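Long-range contact in PAN2-PAN3 deadenylation complex catalytic subunit pan2 (Neurospora crassa, PDB 4CZW), which probably shortens mRNA poly(A) tails as the exonuclease subunit of the PAN2-PAN3 complex, its ubiquitin-protease-like domain serving as a scaffold: residues D1-Y13 with I372-K385. Residues are numbered along the deposited sequence; the frame is centred on the assembly and turned at random.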
loop_
_atom_site.group_PDB
_atom_site.type_symbol
_atom_site.label_atom_id
_atom_site.label_comp_id
_atom_site.label_asym_id
_atom_site.label_seq_id
_atom_site.Cartn_x
_atom_site.Cartn_y
_atom_site.Cartn_z
ATOM N N ASP A 1 -27.108 -3.059 20.447
ATOM C CA ASP A 1 -27.409 -3.553 19.110
ATOM C C ASP A 1 -26.124 -3.726 18.298
ATOM O O ASP A 1 -25.883 -4.788 17.718
ATOM C CB ASP A 1 -28.372 -2.605 18.394
ATOM C CG ASP A 1 -28.916 -3.188 17.106
ATOM O OD1 ASP A 1 -29.972 -3.855 17.152
ATOM O OD2 ASP A 1 -28.290 -2.977 16.046
ATOM N N HIS A 2 -25.303 -2.679 18.265
ATOM C CA HIS A 2 -23.987 -2.749 17.633
ATOM C C HIS A 2 -22.949 -1.936 18.412
ATOM O O HIS A 2 -23.299 -1.140 19.286
ATOM C CB HIS A 2 -24.060 -2.279 16.178
ATOM C CG HIS A 2 -24.861 -1.030 15.979
ATOM N ND1 HIS A 2 -26.232 -1.040 15.835
ATOM C CD2 HIS A 2 -24.481 0.267 15.880
ATOM C CE1 HIS A 2 -26.663 0.197 15.665
ATOM N NE2 HIS A 2 -25.622 1.009 15.689
ATOM N N TRP A 3 -21.677 -2.143 18.077
ATOM C CA TRP A 3 -20.547 -1.627 18.847
ATOM C C TRP A 3 -20.486 -0.104 18.969
ATOM O O TRP A 3 -20.108 0.418 20.017
ATOM C CB TRP A 3 -19.240 -2.137 18.233
ATOM C CG TRP A 3 -19.136 -3.633 18.190
ATOM C CD1 TRP A 3 -19.652 -4.516 19.093
ATOM C CD2 TRP A 3 -18.487 -4.420 17.184
ATOM N NE1 TRP A 3 -19.356 -5.805 18.713
ATOM C CE2 TRP A 3 -18.642 -5.774 17.544
ATOM C CE3 TRP A 3 -17.785 -4.111 16.013
ATOM C CZ2 TRP A 3 -18.122 -6.817 16.776
ATOM C CZ3 TRP A 3 -17.269 -5.148 15.252
ATOM C CH2 TRP A 3 -17.441 -6.484 15.636
ATOM N N SER A 4 -20.850 0.605 17.905
ATOM C CA SER A 4 -20.722 2.059 17.880
ATOM C C SER A 4 -21.692 2.773 18.821
ATOM O O SER A 4 -21.591 3.986 19.019
ATOM C CB SER A 4 -20.915 2.580 16.456
ATOM O OG SER A 4 -19.850 2.166 15.617
ATOM N N LEU A 5 -22.629 2.024 19.393
ATOM C CA LEU A 5 -23.610 2.594 20.310
ATOM C C LEU A 5 -23.082 2.636 21.740
ATOM O O LEU A 5 -23.691 3.248 22.616
ATOM C CB LEU A 5 -24.914 1.796 20.259
ATOM C CG LEU A 5 -25.655 1.782 18.923
ATOM C CD1 LEU A 5 -26.964 1.020 19.047
ATOM C CD2 LEU A 5 -25.901 3.201 18.435
ATOM N N ARG A 6 -21.948 1.984 21.974
ATOM C CA ARG A 6 -21.347 1.947 23.302
ATOM C C ARG A 6 -20.714 3.291 23.662
ATOM O O ARG A 6 -20.176 3.980 22.796
ATOM C CB ARG A 6 -20.305 0.827 23.385
ATOM C CG ARG A 6 -20.810 -0.560 22.979
ATOM C CD ARG A 6 -21.719 -1.196 24.028
ATOM N NE ARG A 6 -23.070 -0.642 24.004
ATOM C CZ ARG A 6 -24.036 -1.058 23.193
ATOM N NH1 ARG A 6 -23.807 -2.038 22.329
ATOM N NH2 ARG A 6 -25.234 -0.492 23.243
ATOM N N PRO A 7 -20.776 3.666 24.950
ATOM C CA PRO A 7 -20.225 4.945 25.414
ATOM C C PRO A 7 -18.706 5.006 25.292
ATOM O O PRO A 7 -18.132 6.094 25.267
ATOM C CB PRO A 7 -20.656 4.998 26.884
ATOM C CG PRO A 7 -20.843 3.571 27.274
ATOM C CD PRO A 7 -21.388 2.900 26.049
ATOM N N GLU A 8 -18.069 3.843 25.224
ATOM C CA GLU A 8 -16.626 3.764 25.047
ATOM C C GLU A 8 -16.290 2.785 23.934
ATOM O O GLU A 8 -17.117 1.954 23.561
ATOM C CB GLU A 8 -15.941 3.344 26.348
ATOM C CG GLU A 8 -16.001 4.390 27.447
ATOM C CD GLU A 8 -15.417 3.890 28.754
ATOM O OE1 GLU A 8 -15.493 2.671 29.013
ATOM O OE2 GLU A 8 -14.886 4.719 29.523
ATOM N N ALA A 9 -15.075 2.889 23.405
ATOM C CA ALA A 9 -14.629 2.010 22.334
ATOM C C ALA A 9 -14.517 0.567 22.814
ATOM O O ALA A 9 -13.746 0.272 23.727
ATOM C CB ALA A 9 -13.296 2.487 21.781
ATOM N N PRO A 10 -15.297 -0.336 22.201
ATOM C CA PRO A 10 -15.219 -1.771 22.495
ATOM C C PRO A 10 -13.847 -2.327 22.122
ATOM O O PRO A 10 -13.131 -1.681 21.356
ATOM C CB PRO A 10 -16.323 -2.373 21.614
ATOM C CG PRO A 10 -17.234 -1.233 21.300
ATOM C CD PRO A 10 -16.341 -0.039 21.207
ATOM N N PRO A 11 -13.482 -3.505 22.656
ATOM C CA PRO A 11 -12.188 -4.127 22.342
ATOM C C PRO A 11 -11.954 -4.309 20.842
ATOM O O PRO A 11 -10.804 -4.355 20.407
ATOM C CB PRO A 11 -12.268 -5.488 23.051
ATOM C CG PRO A 11 -13.718 -5.683 23.386
ATOM C CD PRO A 11 -14.251 -4.311 23.617
ATOM N N GLU A 12 -13.031 -4.399 20.067
ATOM C CA GLU A 12 -12.925 -4.528 18.618
ATOM C C GLU A 12 -12.378 -3.252 17.978
ATOM O O GLU A 12 -11.848 -3.284 16.867
ATOM C CB GLU A 12 -14.287 -4.872 18.006
ATOM C CG GLU A 12 -14.838 -6.242 18.395
ATOM C CD GLU A 12 -15.564 -6.238 19.730
ATOM O OE1 GLU A 12 -15.385 -5.282 20.513
ATOM O OE2 GLU A 12 -16.321 -7.196 19.995
ATOM N N TYR A 13 -12.509 -2.134 18.684
ATOM C CA TYR A 13 -12.064 -0.841 18.169
ATOM C C TYR A 13 -10.807 -0.327 18.864
ATOM O O TYR A 13 -10.246 0.687 18.457
ATOM C CB TYR A 13 -13.176 0.201 18.306
ATOM C CG TYR A 13 -14.171 0.210 17.167
ATOM C CD1 TYR A 13 -13.896 0.886 15.986
ATOM C CD2 TYR A 13 -15.389 -0.445 17.278
ATOM C CE1 TYR A 13 -14.802 0.904 14.944
ATOM C CE2 TYR A 13 -16.303 -0.435 16.242
ATOM C CZ TYR A 13 -16.005 0.241 15.077
ATOM O OH TYR A 13 -16.911 0.254 14.043
ATOM N N ILE A 372 -18.656 -6.236 9.428
ATOM C CA ILE A 372 -19.664 -5.449 10.131
ATOM C C ILE A 372 -20.846 -5.121 9.226
ATOM O O ILE A 372 -20.766 -5.264 8.006
ATOM C CB ILE A 372 -19.077 -4.133 10.678
ATOM C CG1 ILE A 372 -18.470 -3.306 9.542
ATOM C CG2 ILE A 372 -18.041 -4.411 11.757
ATOM C CD1 ILE A 372 -17.874 -1.992 9.994
ATOM N N SER A 373 -21.942 -4.680 9.835
ATOM C CA SER A 373 -23.128 -4.282 9.087
ATOM C C SER A 373 -22.948 -2.889 8.495
ATOM O O SER A 373 -22.023 -2.165 8.863
ATOM C CB SER A 373 -24.366 -4.314 9.986
ATOM O OG SER A 373 -24.235 -3.404 11.065
ATOM N N LYS A 374 -23.833 -2.518 7.574
ATOM C CA LYS A 374 -23.792 -1.189 6.976
ATOM C C LYS A 374 -24.074 -0.126 8.031
ATOM O O LYS A 374 -23.467 0.946 8.025
ATOM C CB LYS A 374 -24.802 -1.070 5.834
ATOM C CG LYS A 374 -24.711 0.247 5.078
ATOM C CD LYS A 374 -26.063 0.679 4.530
ATOM C CE LYS A 374 -26.625 -0.340 3.558
ATOM N NZ LYS A 374 -27.920 0.110 2.978
ATOM N N VAL A 375 -24.999 -0.437 8.934
ATOM C CA VAL A 375 -25.373 0.470 10.012
ATOM C C VAL A 375 -24.174 0.816 10.886
ATOM O O VAL A 375 -23.886 1.989 11.119
ATOM C CB VAL A 375 -26.484 -0.135 10.893
ATOM C CG1 VAL A 375 -26.711 0.719 12.130
ATOM C CG2 VAL A 375 -27.770 -0.285 10.095
ATOM N N GLU A 376 -23.478 -0.213 11.358
ATOM C CA GLU A 376 -22.294 -0.041 12.193
ATOM C C GLU A 376 -21.211 0.765 11.480
ATOM O O GLU A 376 -20.550 1.608 12.088
ATOM C CB GLU A 376 -21.743 -1.406 12.616
ATOM C CG GLU A 376 -20.375 -1.363 13.280
ATOM C CD GLU A 376 -20.395 -0.686 14.637
ATOM O OE1 GLU A 376 -21.488 -0.553 15.228
ATOM O OE2 GLU A 376 -19.313 -0.286 15.115
ATOM N N ALA A 377 -21.041 0.504 10.188
ATOM C CA ALA A 377 -20.044 1.206 9.388
ATOM C C ALA A 377 -20.427 2.667 9.180
ATOM O O ALA A 377 -19.563 3.521 8.973
ATOM C CB ALA A 377 -19.862 0.513 8.049
ATOM N N LEU A 378 -21.724 2.949 9.234
ATOM C CA LEU A 378 -22.222 4.305 9.029
ATOM C C LEU A 378 -22.743 4.910 10.329
ATOM O O LEU A 378 -23.478 5.897 10.313
ATOM C CB LEU A 378 -23.318 4.313 7.963
ATOM C CG LEU A 378 -22.902 3.798 6.583
ATOM C CD1 LEU A 378 -24.063 3.872 5.602
ATOM C CD2 LEU A 378 -21.701 4.571 6.061
ATOM N N THR A 379 -22.362 4.310 11.452
ATOM C CA THR A 379 -22.723 4.837 12.764
ATOM C C THR A 379 -21.507 5.476 13.422
ATOM O O THR A 379 -20.431 4.881 13.467
ATOM C CB THR A 379 -23.284 3.740 13.688
ATOM O OG1 THR A 379 -24.404 3.106 13.058
ATOM C CG2 THR A 379 -23.727 4.335 15.017
ATOM N N PHE A 380 -21.681 6.691 13.931
ATOM C CA PHE A 380 -20.590 7.402 14.586
ATOM C C PHE A 380 -20.992 7.862 15.985
ATOM O O PHE A 380 -22.169 8.089 16.263
ATOM C CB PHE A 380 -20.143 8.591 13.735
ATOM C CG PHE A 380 -19.665 8.204 12.363
ATOM C CD1 PHE A 380 -18.409 7.649 12.185
ATOM C CD2 PHE A 380 -20.474 8.390 11.253
ATOM C CE1 PHE A 380 -17.965 7.289 10.925
ATOM C CE2 PHE A 380 -20.035 8.033 9.990
ATOM C CZ PHE A 380 -18.780 7.480 9.827
ATOM N N ASN A 381 -20.003 7.990 16.862
ATOM C CA ASN A 381 -20.244 8.331 18.256
ATOM C C ASN A 381 -19.473 9.586 18.649
ATOM O O ASN A 381 -18.257 9.654 18.482
ATOM C CB ASN A 381 -19.853 7.157 19.158
ATOM C CG ASN A 381 -20.403 7.287 20.568
ATOM O OD1 ASN A 381 -20.306 8.342 21.194
ATOM N ND2 ASN A 381 -20.985 6.206 21.074
ATOM N N ALA A 382 -20.185 10.573 19.185
ATOM C CA ALA A 382 -19.584 11.856 19.541
ATOM C C ALA A 382 -18.558 11.731 20.664
ATOM O O ALA A 382 -17.771 12.646 20.901
ATOM C CB ALA A 382 -20.667 12.850 19.934
ATOM N N ALA A 383 -18.573 10.594 21.351
ATOM C CA ALA A 383 -17.704 10.383 22.502
ATOM C C ALA A 383 -16.330 9.848 22.111
ATOM O O ALA A 383 -15.327 10.201 22.730
ATOM C CB ALA A 383 -18.367 9.444 23.491
ATOM N N TRP A 384 -16.279 9.003 21.083
ATOM C CA TRP A 384 -15.026 8.341 20.733
ATOM C C TRP A 384 -14.866 7.992 19.249
ATOM O O TRP A 384 -13.743 7.812 18.776
ATOM C CB TRP A 384 -14.866 7.068 21.571
ATOM C CG TRP A 384 -15.964 6.061 21.382
ATOM C CD1 TRP A 384 -17.142 5.991 22.067
ATOM C CD2 TRP A 384 -15.977 4.972 20.451
ATOM N NE1 TRP A 384 -17.891 4.929 21.617
ATOM C CE2 TRP A 384 -17.197 4.288 20.624
ATOM C CE3 TRP A 384 -15.078 4.512 19.485
ATOM C CZ2 TRP A 384 -17.539 3.169 19.869
ATOM C CZ3 TRP A 384 -15.419 3.401 18.736
ATOM C CH2 TRP A 384 -16.639 2.742 18.932
ATOM N N LYS A 385 -15.968 7.894 18.512
ATOM C CA LYS A 385 -15.883 7.473 17.114
ATOM C C LYS A 385 -16.268 8.575 16.131
ATOM O O LYS A 385 -17.447 8.882 15.959
ATOM C CB LYS A 385 -16.760 6.242 16.872
ATOM C CG LYS A 385 -16.505 5.576 15.530
ATOM C CD LYS A 385 -17.510 4.480 15.237
ATOM C CE LYS A 385 -17.286 3.893 13.856
ATOM N NZ LYS A 385 -18.377 2.961 13.472
HETATM O O HOH W 1 -22.719 5.759 23.422
#
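Ser4, Tyr13, Glu376 and Lys385 form a polar cluster, flanked by the packing of Trp384, where the N-terminal loop 1-13 lies on segment 372-385, which links strand 368-371 to the start of strand 385-394. Glu376 OE2 accepts from two hydroxyls. Ser4 OG donates to Glu376 OE2 at 2.6 Å, from above the carboxylate plane. Tyr13 OH meets the anti lone pair at 2.7 Å from Glu376 OE2. The other oxygen, Glu376 OE1, takes the backbone Ser4 N on its syn lone pair, with an N-H...O angle of 163°. Both carboxylate oxygens are therefore gripped. The extended chain of Lys385 brings NZ into the cluster, where it donates to Ser4 OG, Tyr13 OH and Thr379 O. Its charge would probably help to stabilise the carboxylate. This is the pseudo-UCH domain, predicted to be catalytically inactive, and the contact is structural packing away from the zinc sites. A classic beta bulge sets Trp384 and Lys385 opposite Asn381. With CG between its backbone N and carbonyl carbon (chi1 60°), Trp384 turns one face of its indole against Glu8 C and Ala9. Ala9 CA sits over the centre of the six-membered ring of Trp384, 3.6 Å from the centroid, a CH-pi contact. The far edge of the indole points at the face of Tyr13 in a T-shaped pair, with planes 66° apart. Trp384 NE1 gives a nearly straight bond of 2.7 Å to Arg6 O. Asn381 ND2 donates to Ser4 O at 3.1 Å and also to a water held by Leu5 O. At the other end, Val375 CG1 packs over a face of the His2 ring.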